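Local coordinates for extracellular solute-binding protein family 1 (Alicyclobacillus acidocaldarius subsp. acidocaldarius, PDB 4OVJ) that probably binds a solute outside the cell and delivers it to a membrane transporter, at residues Met87-Ile92 against Asp370-Gln375; Thr70-Glu75 against Asp93-Glu98. All coordinates share one frame; numbering follows the deposited sequence.

In the fold
From the N terminus, helix 65-77 brings in residues 70-75, the first half of contact 2. The chain then runs through strand 84-87 into the loop at 87-92, the first half of contact 1, and on into helix 92-98, where residues 93-98 close contact 2 after a loop of 17 residues. Contact 1 closes only at 370-375, after 277 residues, so the two contacts cross rather than nest. Contact 2 joins two neighbouring helices, while contact 1 links the turn between strand and helix to the proline-rich loop before helix 377-392. Met-87 touches both Tyr-95 and Leu-72, which joins the two contacts through side-chain packing.

Contact 1: residues Met87-Ile92 against Asp370-Gln375; sequences MDYEYI and DPPPPQ
The phenol hydroxyl of Tyr-89 donates a short hydrogen bond to the backbone carbonyl of Asp-370, with OH and O 2.6 Å apart. The hydroxyl stands 40° out of the carbonyl plane, whereas the carbonyl oxygen itself lies in the plane of the Tyr-89 ring, at its edge. One face of that ring carries Pro-372, whose CG sits 3.8 Å from the ring centroid and 15° off the normal, a CH-pi contact shifted toward the CE2 side. The same CG comes within 3.5 Å of the backbone O of Tyr-89, and Pro-372 CD lies 3.7 Å from Tyr-89 CZ, so the proline ring rests against both the aromatic ring and the backbone of Tyr-89. With its CG anti to the backbone N (chi1 -163°), Tyr-89 swings the phenol out of its turn and across to the proline-rich segment. Asp-88 OD2 accepts the N-H of Glu-90, 3.0 Å from N, in an Asx turn that spans Tyr-89. The carboxylate of Asp-370 plays no part here; it is salt-bridged to Arg-193. A phenylalanine at Tyr-89 would probably keep the proline packing but leave the carbonyl of Asp-370 without this donor. Ile-369 and Phe-297 also pack on the tyrosine. The loop after strand 84-87 thus meets the proline-rich loop between helices 350-365 and 377-392, 277 residues on, an arrangement consistent with the two-lobed solute-binding-protein fold, whose chain passes back and forth between its lobes.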
# COMPACT_ATOMS: atom_id res chain seq x y z
N MSE A 87 -10.09 -9.21 -7.01
CA MSE A 87 -10.10 -8.07 -7.93
C MSE A 87 -8.97 -7.15 -7.58
O MSE A 87 -8.51 -7.11 -6.44
CB MSE A 87 -11.47 -7.41 -7.82
CG MSE A 87 -11.72 -6.20 -8.71
SE MSE A 87 -11.55 -6.59 -10.63
CE MSE A 87 -12.48 -8.31 -10.82
N ASP A 88 -8.50 -6.42 -8.58
CA ASP A 88 -7.42 -5.46 -8.41
C ASP A 88 -7.90 -4.04 -8.70
O ASP A 88 -8.80 -3.81 -9.52
CB ASP A 88 -6.26 -5.77 -9.33
CG ASP A 88 -5.02 -4.92 -9.01
OD1 ASP A 88 -4.36 -5.19 -7.98
OD2 ASP A 88 -4.73 -3.98 -9.78
N TYR A 89 -7.28 -3.08 -8.01
CA TYR A 89 -7.60 -1.66 -8.18
C TYR A 89 -7.55 -1.20 -9.64
O TYR A 89 -8.36 -0.37 -10.06
CB TYR A 89 -6.66 -0.82 -7.31
CG TYR A 89 -7.10 0.60 -7.06
CD1 TYR A 89 -8.41 0.90 -6.67
CD2 TYR A 89 -6.20 1.65 -7.19
CE1 TYR A 89 -8.81 2.21 -6.44
CE2 TYR A 89 -6.58 2.96 -6.96
CZ TYR A 89 -7.89 3.24 -6.59
OH TYR A 89 -8.27 4.54 -6.36
N GLU A 90 -6.60 -1.74 -10.40
CA GLU A 90 -6.45 -1.41 -11.83
C GLU A 90 -7.68 -1.76 -12.69
O GLU A 90 -7.96 -1.07 -13.69
CB GLU A 90 -5.21 -2.15 -12.39
CG GLU A 90 -5.01 -1.97 -13.89
CD GLU A 90 -3.71 -2.56 -14.42
OE1 GLU A 90 -2.99 -3.25 -13.66
OE2 GLU A 90 -3.42 -2.33 -15.62
N TYR A 91 -8.39 -2.82 -12.32
CA TYR A 91 -9.45 -3.37 -13.16
C TYR A 91 -10.87 -3.21 -12.63
O TYR A 91 -11.84 -3.47 -13.35
CB TYR A 91 -9.17 -4.85 -13.39
CG TYR A 91 -7.95 -5.11 -14.25
CD1 TYR A 91 -7.86 -4.61 -15.54
CD2 TYR A 91 -6.89 -5.85 -13.77
CE1 TYR A 91 -6.75 -4.85 -16.32
CE2 TYR A 91 -5.78 -6.11 -14.54
CZ TYR A 91 -5.71 -5.61 -15.81
OH TYR A 91 -4.59 -5.88 -16.57
N ILE A 92 -11.01 -2.77 -11.39
CA ILE A 92 -12.32 -2.76 -10.76
C ILE A 92 -13.29 -1.82 -11.49
O ILE A 92 -14.46 -2.16 -11.64
CB ILE A 92 -12.24 -2.47 -9.24
CG1 ILE A 92 -13.59 -2.74 -8.58
CG2 ILE A 92 -11.72 -1.07 -8.97
CD1 ILE A 92 -13.51 -2.84 -7.07
N ASP A 370 -5.67 7.94 -4.27
CA ASP A 370 -5.97 8.57 -5.54
C ASP A 370 -6.56 7.54 -6.51
O ASP A 370 -6.34 6.33 -6.35
CB ASP A 370 -4.71 9.08 -6.23
CG ASP A 370 -4.10 10.33 -5.57
OD1 ASP A 370 -4.60 10.85 -4.55
OD2 ASP A 370 -3.08 10.81 -6.13
N PRO A 371 -7.27 8.02 -7.54
CA PRO A 371 -7.73 7.08 -8.56
C PRO A 371 -6.60 6.29 -9.22
O PRO A 371 -5.43 6.72 -9.17
CB PRO A 371 -8.40 8.00 -9.60
CG PRO A 371 -8.76 9.24 -8.84
CD PRO A 371 -7.74 9.40 -7.77
N PRO A 372 -6.92 5.15 -9.84
CA PRO A 372 -5.88 4.34 -10.47
C PRO A 372 -5.12 5.17 -11.51
O PRO A 372 -5.72 6.03 -12.15
CB PRO A 372 -6.66 3.18 -11.12
CG PRO A 372 -7.96 3.14 -10.39
CD PRO A 372 -8.26 4.57 -10.07
N PRO A 373 -3.81 4.93 -11.66
CA PRO A 373 -3.01 5.74 -12.57
C PRO A 373 -3.22 5.37 -14.03
O PRO A 373 -3.72 4.28 -14.33
CB PRO A 373 -1.57 5.41 -12.17
CG PRO A 373 -1.65 4.04 -11.63
CD PRO A 373 -2.98 3.97 -10.91
N PRO A 374 -2.81 6.27 -14.95
CA PRO A 374 -2.82 5.98 -16.39
C PRO A 374 -1.79 4.92 -16.77
O PRO A 374 -0.91 4.59 -15.97
CB PRO A 374 -2.47 7.32 -17.02
CG PRO A 374 -1.66 8.03 -15.98
CD PRO A 374 -2.19 7.58 -14.65
N GLN A 375 -1.90 4.42 -18.00
CA GLN A 375 -1.11 3.29 -18.49
C GLN A 375 0.40 3.53 -18.48
O GLN A 375 1.18 2.60 -18.31
CB GLN A 375 -1.56 2.93 -19.91
CG GLN A 375 -1.25 3.99 -20.96
CD GLN A 375 -1.66 3.57 -22.36
OE1 GLN A 375 -1.92 2.40 -22.62
NE2 GLN A 375 -1.71 4.53 -23.27

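Contact 2: residues Thr70-Glu75 against Asp93-Glu98; sequences TKLSTE and DAYAKE
Tyr-95 lays the hydroxyl end of its ring against the backbone of helix 65-77 where Leu-72 gives way to Ser-73. The OH atom comes 3.3 Å from Ser-73 N, but the angle is too poor for a hydrogen bond, and the approach is one of packing. Leu-72 flanks the same oxygen: its CG lies 3.7 Å from Tyr-95 OH, and Leu-72 CD2 is 4.0 Å from Tyr-95 CZ. The leucine and tyrosine side chains meet at a slant. The tyrosine reaches this place because its CG is anti to its own carbonyl carbon (chi1 -80°), which sends the long side chain from one helix to the other; the backbones stay well apart, with Ser-73 CA and Tyr-95 CA, the nearest pair, separated by 8.9 Å. Helix 65-77 is the crossover helix of a beta-alpha-beta unit that runs from strand 55-61 to strand 84-87, both parallel to strand 25-31, and helix 92-98 follows the second of these strands. Away from this interface, helix 92-98 lies on Ile-125 of strand 124-125 through Asp-93, Ala-96 and Lys-97, the first and last of which are joined by a salt bridge one turn apart. The side chains of strand 84-87 finish the packing between the two helices: Leu-72 rests on Met-85, and the selenium SE of Met-87, modelled as selenomethionine, lies 3.9 Å from Tyr-95 CD1. Pro-82 adds to the surroundings of Leu-72, and Leu-101 to those of Tyr-95. On the rim of the contact, the CB of Ser-73 also approaches the phenol oxygen, 3.9 Å from Tyr-95 OH.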
# COMPACT_ATOMS: atom_id res chain seq x y z
N THR A 70 -6.21 -12.14 -17.73
CA THR A 70 -6.40 -12.44 -19.13
C THR A 70 -7.53 -13.47 -19.31
O THR A 70 -8.44 -13.28 -20.12
CB THR A 70 -5.08 -12.90 -19.75
OG1 THR A 70 -4.13 -11.84 -19.64
CG2 THR A 70 -5.27 -13.27 -21.21
N LYS A 71 -7.48 -14.55 -18.53
CA LYS A 71 -8.51 -15.57 -18.59
C LYS A 71 -9.84 -15.06 -18.06
O LYS A 71 -10.88 -15.33 -18.64
CB LYS A 71 -8.10 -16.82 -17.80
CG LYS A 71 -6.92 -17.56 -18.41
CD LYS A 71 -6.89 -19.03 -18.04
CE LYS A 71 -5.56 -19.67 -18.42
NZ LYS A 71 -4.38 -19.06 -17.77
N LEU A 72 -9.81 -14.31 -16.95
CA LEU A 72 -11.04 -13.83 -16.32
C LEU A 72 -11.84 -12.97 -17.29
O LEU A 72 -13.06 -13.10 -17.38
CB LEU A 72 -10.76 -13.03 -15.07
CG LEU A 72 -11.97 -12.60 -14.22
CD1 LEU A 72 -12.63 -13.82 -13.60
CD2 LEU A 72 -11.50 -11.63 -13.15
N SER A 73 -11.16 -12.11 -18.05
CA SER A 73 -11.85 -11.25 -19.01
C SER A 73 -12.68 -12.08 -19.99
O SER A 73 -13.85 -11.77 -20.25
CB SER A 73 -10.86 -10.39 -19.77
OG SER A 73 -11.56 -9.61 -20.72
N THR A 74 -12.08 -13.13 -20.54
CA THR A 74 -12.78 -13.97 -21.51
C THR A 74 -13.89 -14.81 -20.87
O THR A 74 -14.96 -14.98 -21.46
CB THR A 74 -11.80 -14.86 -22.28
OG1 THR A 74 -10.93 -14.03 -23.06
CG2 THR A 74 -12.54 -15.79 -23.22
N GLU A 75 -13.65 -15.32 -19.66
CA GLU A 75 -14.65 -16.14 -18.94
C GLU A 75 -15.87 -15.30 -18.53
O GLU A 75 -17.01 -15.72 -18.69
CB GLU A 75 -14.03 -16.82 -17.71
CG GLU A 75 -13.01 -17.93 -18.01
CD GLU A 75 -13.59 -19.16 -18.71
OE1 GLU A 75 -14.69 -19.64 -18.34
OE2 GLU A 75 -12.93 -19.68 -19.64
N ASP A 93 -12.80 -0.67 -11.97
CA ASP A 93 -13.67 0.27 -12.67
C ASP A 93 -14.29 -0.40 -13.89
O ASP A 93 -15.50 -0.28 -14.13
CB ASP A 93 -12.91 1.52 -13.11
CG ASP A 93 -13.78 2.49 -13.91
OD1 ASP A 93 -14.58 3.22 -13.30
OD2 ASP A 93 -13.65 2.52 -15.17
N ALA A 94 -13.45 -1.09 -14.67
CA ALA A 94 -13.91 -1.71 -15.91
C ALA A 94 -14.99 -2.76 -15.64
O ALA A 94 -16.06 -2.73 -16.25
CB ALA A 94 -12.73 -2.33 -16.66
N TYR A 95 -14.71 -3.66 -14.69
CA TYR A 95 -15.67 -4.71 -14.34
C TYR A 95 -16.98 -4.13 -13.78
O TYR A 95 -18.07 -4.59 -14.12
CB TYR A 95 -15.04 -5.72 -13.38
CG TYR A 95 -14.16 -6.73 -14.09
CD1 TYR A 95 -12.83 -6.46 -14.33
CD2 TYR A 95 -14.68 -7.92 -14.55
CE1 TYR A 95 -12.02 -7.38 -14.99
CE2 TYR A 95 -13.88 -8.84 -15.22
CZ TYR A 95 -12.55 -8.56 -15.44
OH TYR A 95 -11.76 -9.46 -16.12
N ALA A 96 -16.86 -3.11 -12.94
CA ALA A 96 -18.01 -2.48 -12.30
C ALA A 96 -18.89 -1.78 -13.32
O ALA A 96 -20.10 -1.94 -13.29
CB ALA A 96 -17.56 -1.47 -11.25
N LYS A 97 -18.27 -1.03 -14.22
CA LYS A 97 -19.03 -0.25 -15.20
C LYS A 97 -19.74 -1.12 -16.22
O LYS A 97 -20.81 -0.75 -16.73
CB LYS A 97 -18.12 0.77 -15.88
CG LYS A 97 -17.78 1.87 -14.89
CD LYS A 97 -17.13 3.09 -15.50
CE LYS A 97 -17.28 4.27 -14.54
NZ LYS A 97 -16.14 5.21 -14.61
N GLU A 98 -19.17 -2.30 -16.49
CA GLU A 98 -19.80 -3.26 -17.39
C GLU A 98 -20.98 -3.95 -16.73
O GLU A 98 -21.77 -4.59 -17.40
CB GLU A 98 -18.82 -4.34 -17.82
CG GLU A 98 -17.84 -3.96 -18.90
CD GLU A 98 -17.02 -5.15 -19.36
OE1 GLU A 98 -17.49 -6.30 -19.17
OE2 GLU A 98 -15.91 -4.94 -19.90